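Local atomic coordinates of N-acetylgalactosaminyltransferase 7 (Homo sapiens, PDB entry 6IWR), a protein that is a glycosyltransferase that combines a domain of the GT-A clan with a ricin-type beta-trefoil lectin domain. Residues D187-K191 with E192-E196; D460-H464 with Y465-P469. One frame throughout, in Å; residues are numbered along the deposited sequence.

In the fold
Followed from the N terminus, the chain makes its two contacts in series, neither nested nor crossed. Contact 1 closes the loop between strand 179-186 of the mixed, GT-A type sheet and helix 197-201, and sets that loop against strand 149-155, helix 160-173 and the end of helix 103-113. Contact 2 comes much later, between helix 450-457 and strand 471-474, an outer strand of the five-stranded antiparallel sheet. It rests on strands 292-296 and 302-306 and on helix 417-423. The two local turns lie on opposite sides of the chain's centre, their own centres 44 Å apart and their nearest atoms about 29 Å apart.

Contact 1: residues D187-K191 with E192-E196; sequences DFSNK and EHLKE
K191 and L194 meet across a single turn of 3-10 helix, formed in the loop that joins strand 179-186 of the GT-A type sheet to helix 197-201. The turn is closed by L194 N, which donates to K191 O at 3.1 Å with an N-H...O angle of 153°. One residue further on, K195 N repeats the step by binding E192 O. Closing the turn brings the inner side chains together: L194 CD1 lies 3.9 Å from K191 CB and equally far, 3.9 Å, from S189 CB. Leucine suits this buried place, since its side chain also touches F155 of strand 149-155 and L163 of helix 160-173. The small S189 packs against it while turning its OG to D186 OD1 and the N of N157.

K191 divides its work along its length. The root of the side chain is used locally, with CB 3.7 Å from H193 NE2 and approaching that imidazole obliquely. The rest, bent at chi2 and chi3, departs from the turn and carries NZ to a salt bridge with E112 and a cation-pi contact with F113, so a long, charged residue can pack its CB beside L194 and H193 while its amino group reaches helix 103-113. K195 runs back toward 187-191. With chi1 at 62°, its CG sits between the backbone N and carbonyl carbon, and the methylenes beyond it reach the carbonyl that closes the turn, CD lying 3.7 Å from K191 O.

Contact 2: residues D460-H464 with Y465-P469; sequences DITSH and YPLPP
Y465 and I461 are joined backbone to backbone in an alpha-turn, one helical turn that follows helix 450-457 and gives way to an extended, proline-rich run resembling polyproline II, leading to strand 471-474. Y465 N donates to I461 O at 2.8 Å, almost straight at 171°. The same oxygen accepts H464 N at 2.7 Å, so two N-H groups grip one carbonyl. This is the tight part of the contact. Beside it the Y465 ring, with CG anti to its carbonyl carbon (chi1 -57°), folds back and lays a face over the H464 carbonyl carbon; a flat aromatic suits such a peptide, and the Y465 side chain also touches K303 of strand 302-306. I461, branched and apolar, is buried against A295 and W296 of strand 292-296.

Helical bonding stops here: the chain turns extended at Y465, and P466 has no N-H to give T462 O. Its CA-H approaches that oxygen instead, the CA at 3.4 Å. In the reverse direction T462 CA-H points at Y465 O, which also accepts a hydrogen bond from W298 NE1.

The solvent side is looser. S463 is exposed and holds D460 O only weakly through OG, while the imidazole of H464 leaves the turn. P466, likewise exposed, adds looser contacts, with CD 3.7 Å from H464 O. Farther along, a second, apolar packed spot forms against W298, where T462 and L467 cross at a slant, methyl to methyl, with T462 CG2 3.5 Å from L467 CD1.

Contact 1: residues D187-K191 with E192-E196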
loop_
_atom_site.group_PDB
_atom_site.type_symbol
_atom_site.label_atom_id
_atom_site.label_comp_id
_atom_site.label_asym_id
_atom_site.label_seq_id
_atom_site.Cartn_x
_atom_site.Cartn_y
_atom_site.Cartn_z
ATOM N N ASP A 187 -7.844 21.410 -19.194
ATOM C CA ASP A 187 -8.721 21.582 -18.034
ATOM C C ASP A 187 -7.976 22.254 -16.880
ATOM O O ASP A 187 -7.807 21.693 -15.794
ATOM C CB ASP A 187 -9.306 20.252 -17.593
ATOM C CG ASP A 187 -10.525 20.430 -16.722
ATOM O OD1 ASP A 187 -11.238 21.442 -16.923
ATOM O OD2 ASP A 187 -10.751 19.575 -15.835
ATOM N N PHE A 188 -7.513 23.478 -17.145
ATOM C CA PHE A 188 -7.051 24.381 -16.091
ATOM C C PHE A 188 -5.698 23.949 -15.515
ATOM O O PHE A 188 -5.487 24.014 -14.307
ATOM C CB PHE A 188 -8.099 24.490 -14.977
ATOM C CG PHE A 188 -8.045 25.776 -14.233
ATOM C CD1 PHE A 188 -8.078 26.977 -14.920
ATOM C CD2 PHE A 188 -7.964 25.798 -12.854
ATOM C CE1 PHE A 188 -8.021 28.184 -14.240
ATOM C CE2 PHE A 188 -7.912 27.002 -12.161
ATOM C CZ PHE A 188 -7.942 28.192 -12.854
ATOM N N SER A 189 -4.780 23.520 -16.382
ATOM C CA SER A 189 -3.441 23.126 -15.960
ATOM C C SER A 189 -2.677 24.317 -15.377
ATOM O O SER A 189 -2.934 25.476 -15.710
ATOM C CB SER A 189 -2.661 22.546 -17.146
ATOM O OG SER A 189 -3.346 21.487 -17.794
ATOM N N ASN A 190 -1.702 24.028 -14.514
ATOM C CA ASN A 190 -0.809 25.077 -14.047
ATOM C C ASN A 190 0.618 24.955 -14.560
ATOM O O ASN A 190 1.359 25.935 -14.484
ATOM C CB ASN A 190 -0.765 25.118 -12.513
ATOM C CG ASN A 190 -1.006 23.777 -11.901
ATOM O OD1 ASN A 190 -2.149 23.320 -11.840
ATOM N ND2 ASN A 190 0.059 23.111 -11.467
ATOM N N LYS A 191 1.025 23.803 -15.082
ATOM C CA LYS A 191 2.420 23.619 -15.458
ATOM C C LYS A 191 2.749 24.431 -16.707
ATOM O O LYS A 191 2.018 24.415 -17.702
ATOM C CB LYS A 191 2.736 22.133 -15.660
ATOM C CG LYS A 191 2.092 21.257 -14.602
ATOM C CD LYS A 191 2.925 20.065 -14.154
ATOM C CE LYS A 191 2.855 20.002 -12.635
ATOM N NZ LYS A 191 3.494 18.845 -11.964
ATOM N N GLU A 192 3.884 25.134 -16.643
ATOM C CA GLU A 192 4.229 26.165 -17.614
ATOM C C GLU A 192 4.515 25.619 -19.002
ATOM O O GLU A 192 4.265 26.310 -19.997
ATOM C CB GLU A 192 5.438 26.936 -17.125
ATOM C CG GLU A 192 5.446 28.368 -17.583
ATOM C CD GLU A 192 6.849 28.850 -17.797
ATOM O OE1 GLU A 192 7.776 28.204 -17.252
ATOM O OE2 GLU A 192 7.026 29.855 -18.519
ATOM N N HIS A 193 5.003 24.400 -19.124
ATOM C CA HIS A 193 5.270 23.859 -20.445
ATOM C C HIS A 193 4.000 23.737 -21.263
ATOM O O HIS A 193 4.028 23.724 -22.473
ATOM C CB HIS A 193 6.016 22.531 -20.375
ATOM C CG HIS A 193 5.282 21.450 -19.658
ATOM N ND1 HIS A 193 4.543 20.499 -20.313
ATOM C CD2 HIS A 193 5.200 21.148 -18.346
ATOM C CE1 HIS A 193 4.022 19.666 -19.439
ATOM N NE2 HIS A 193 4.408 20.036 -18.237
ATOM N N LEU A 194 2.871 23.703 -20.586
ATOM C CA LEU A 194 1.606 23.477 -21.245
ATOM C C LEU A 194 0.963 24.712 -21.814
ATOM O O LEU A 194 -0.063 24.622 -22.431
ATOM C CB LEU A 194 0.641 22.773 -20.311
ATOM C CG LEU A 194 1.047 21.356 -19.965
ATOM C CD1 LEU A 194 0.517 20.939 -18.618
ATOM C CD2 LEU A 194 0.540 20.429 -21.030
ATOM N N LYS A 195 1.542 25.872 -21.583
ATOM C CA LYS A 195 0.994 27.093 -22.132
ATOM C C LYS A 195 2.052 27.935 -22.813
ATOM O O LYS A 195 3.128 28.116 -22.282
ATOM C CB LYS A 195 0.354 27.890 -21.014
ATOM C CG LYS A 195 1.331 28.306 -19.941
ATOM C CD LYS A 195 0.866 27.863 -18.571
ATOM C CE LYS A 195 0.606 29.050 -17.675
ATOM N NZ LYS A 195 -0.129 28.653 -16.452
ATOM N N GLU A 196 1.731 28.489 -23.962
ATOM C CA GLU A 196 2.671 29.302 -24.723
ATOM C C GLU A 196 3.685 28.457 -25.427
ATOM O O GLU A 196 3.772 28.497 -26.630
ATOM C CB GLU A 196 3.393 30.307 -23.839
ATOM C CG GLU A 196 2.653 31.604 -23.620
ATOM C CD GLU A 196 2.311 31.819 -22.166
ATOM O OE1 GLU A 196 2.935 31.168 -21.318
ATOM O OE2 GLU A 196 1.420 32.631 -21.862
#

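Contact 2: residues D460-H464 with Y465-P469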
loop_
_atom_site.group_PDB
_atom_site.type_symbol
_atom_site.label_atom_id
_atom_site.label_comp_id
_atom_site.label_asym_id
_atom_site.label_seq_id
_atom_site.Cartn_x
_atom_site.Cartn_y
_atom_site.Cartn_z
ATOM N N ASP A 460 -24.599 -11.924 -19.178
ATOM C CA ASP A 460 -23.522 -12.695 -18.548
ATOM C C ASP A 460 -23.019 -12.117 -17.233
ATOM O O ASP A 460 -22.245 -12.794 -16.543
ATOM C CB ASP A 460 -22.310 -12.861 -19.480
ATOM C CG ASP A 460 -21.934 -11.585 -20.192
ATOM O OD1 ASP A 460 -22.749 -10.644 -20.152
ATOM O OD2 ASP A 460 -20.844 -11.521 -20.812
ATOM N N ILE A 461 -23.446 -10.915 -16.844
ATOM C CA ILE A 461 -22.818 -10.273 -15.694
ATOM C C ILE A 461 -23.117 -11.032 -14.402
ATOM O O ILE A 461 -22.212 -11.301 -13.602
ATOM C CB ILE A 461 -23.252 -8.807 -15.590
ATOM C CG1 ILE A 461 -22.578 -8.020 -16.705
ATOM C CG2 ILE A 461 -22.961 -8.279 -14.176
ATOM C CD1 ILE A 461 -23.091 -6.616 -16.857
ATOM N N THR A 462 -24.389 -11.360 -14.152
ATOM C CA THR A 462 -24.691 -11.986 -12.865
ATOM C C THR A 462 -24.032 -13.343 -12.736
ATOM O O THR A 462 -23.920 -13.870 -11.624
ATOM C CB THR A 462 -26.180 -12.145 -12.652
ATOM O OG1 THR A 462 -26.696 -13.053 -13.637
ATOM C CG2 THR A 462 -26.864 -10.793 -12.758
ATOM N N SER A 463 -23.570 -13.907 -13.843
ATOM C CA SER A 463 -22.815 -15.143 -13.771
ATOM C C SER A 463 -21.378 -14.915 -13.307
ATOM O O SER A 463 -20.714 -15.865 -12.898
ATOM C CB SER A 463 -22.879 -15.844 -15.125
ATOM O OG SER A 463 -21.604 -16.013 -15.683
ATOM N N HIS A 464 -20.896 -13.677 -13.304
ATOM C CA HIS A 464 -19.577 -13.375 -12.759
ATOM C C HIS A 464 -19.625 -12.530 -11.497
ATOM O O HIS A 464 -18.720 -12.631 -10.662
ATOM C CB HIS A 464 -18.707 -12.637 -13.790
ATOM C CG HIS A 464 -18.334 -13.466 -14.978
ATOM N ND1 HIS A 464 -17.202 -14.249 -15.011
ATOM C CD2 HIS A 464 -18.936 -13.626 -16.179
ATOM C CE1 HIS A 464 -17.125 -14.861 -16.179
ATOM N NE2 HIS A 464 -18.166 -14.501 -16.904
ATOM N N TYR A 465 -20.638 -11.674 -11.366
ATOM C CA TYR A 465 -20.868 -10.855 -10.176
ATOM C C TYR A 465 -22.331 -11.061 -9.802
ATOM O O TYR A 465 -23.224 -10.351 -10.293
ATOM C CB TYR A 465 -20.488 -9.398 -10.442
ATOM C CG TYR A 465 -19.047 -9.311 -10.881
ATOM C CD1 TYR A 465 -18.036 -9.308 -9.951
ATOM C CD2 TYR A 465 -18.704 -9.314 -12.219
ATOM C CE1 TYR A 465 -16.714 -9.276 -10.325
ATOM C CE2 TYR A 465 -17.371 -9.268 -12.622
ATOM C CZ TYR A 465 -16.374 -9.253 -11.662
ATOM O OH TYR A 465 -15.026 -9.218 -12.018
ATOM N N PRO A 466 -22.611 -12.068 -8.961
ATOM C CA PRO A 466 -24.005 -12.404 -8.613
ATOM C C PRO A 466 -24.724 -11.251 -7.928
ATOM O O PRO A 466 -24.113 -10.389 -7.298
ATOM C CB PRO A 466 -23.858 -13.591 -7.658
ATOM C CG PRO A 466 -22.474 -14.141 -7.909
ATOM C CD PRO A 466 -21.627 -13.018 -8.412
ATOM N N LEU A 467 -26.042 -11.248 -8.054
ATOM C CA LEU A 467 -26.851 -10.265 -7.345
ATOM C C LEU A 467 -26.623 -10.407 -5.841
ATOM O O LEU A 467 -26.628 -11.531 -5.329
ATOM C CB LEU A 467 -28.324 -10.465 -7.666
ATOM C CG LEU A 467 -28.915 -9.724 -8.874
ATOM C CD1 LEU A 467 -27.794 -9.170 -9.769
ATOM C CD2 LEU A 467 -29.917 -10.590 -9.659
ATOM N N PRO A 468 -26.427 -9.316 -5.101
ATOM C CA PRO A 468 -26.089 -9.454 -3.681
ATOM C C PRO A 468 -27.340 -9.616 -2.848
ATOM O O PRO A 468 -28.393 -9.081 -3.213
ATOM C CB PRO A 468 -25.391 -8.129 -3.362
ATOM C CG PRO A 468 -26.168 -7.136 -4.195
ATOM C CD PRO A 468 -26.449 -7.892 -5.506
ATOM N N PRO A 469 -27.268 -10.343 -1.730
ATOM C CA PRO A 469 -28.411 -10.398 -0.813
ATOM C C PRO A 469 -28.716 -9.033 -0.212
ATOM O O PRO A 469 -27.831 -8.191 -0.047
ATOM C CB PRO A 469 -27.954 -11.389 0.266
ATOM C CG PRO A 469 -26.880 -12.194 -0.365
ATOM C CD PRO A 469 -26.203 -11.282 -1.342
#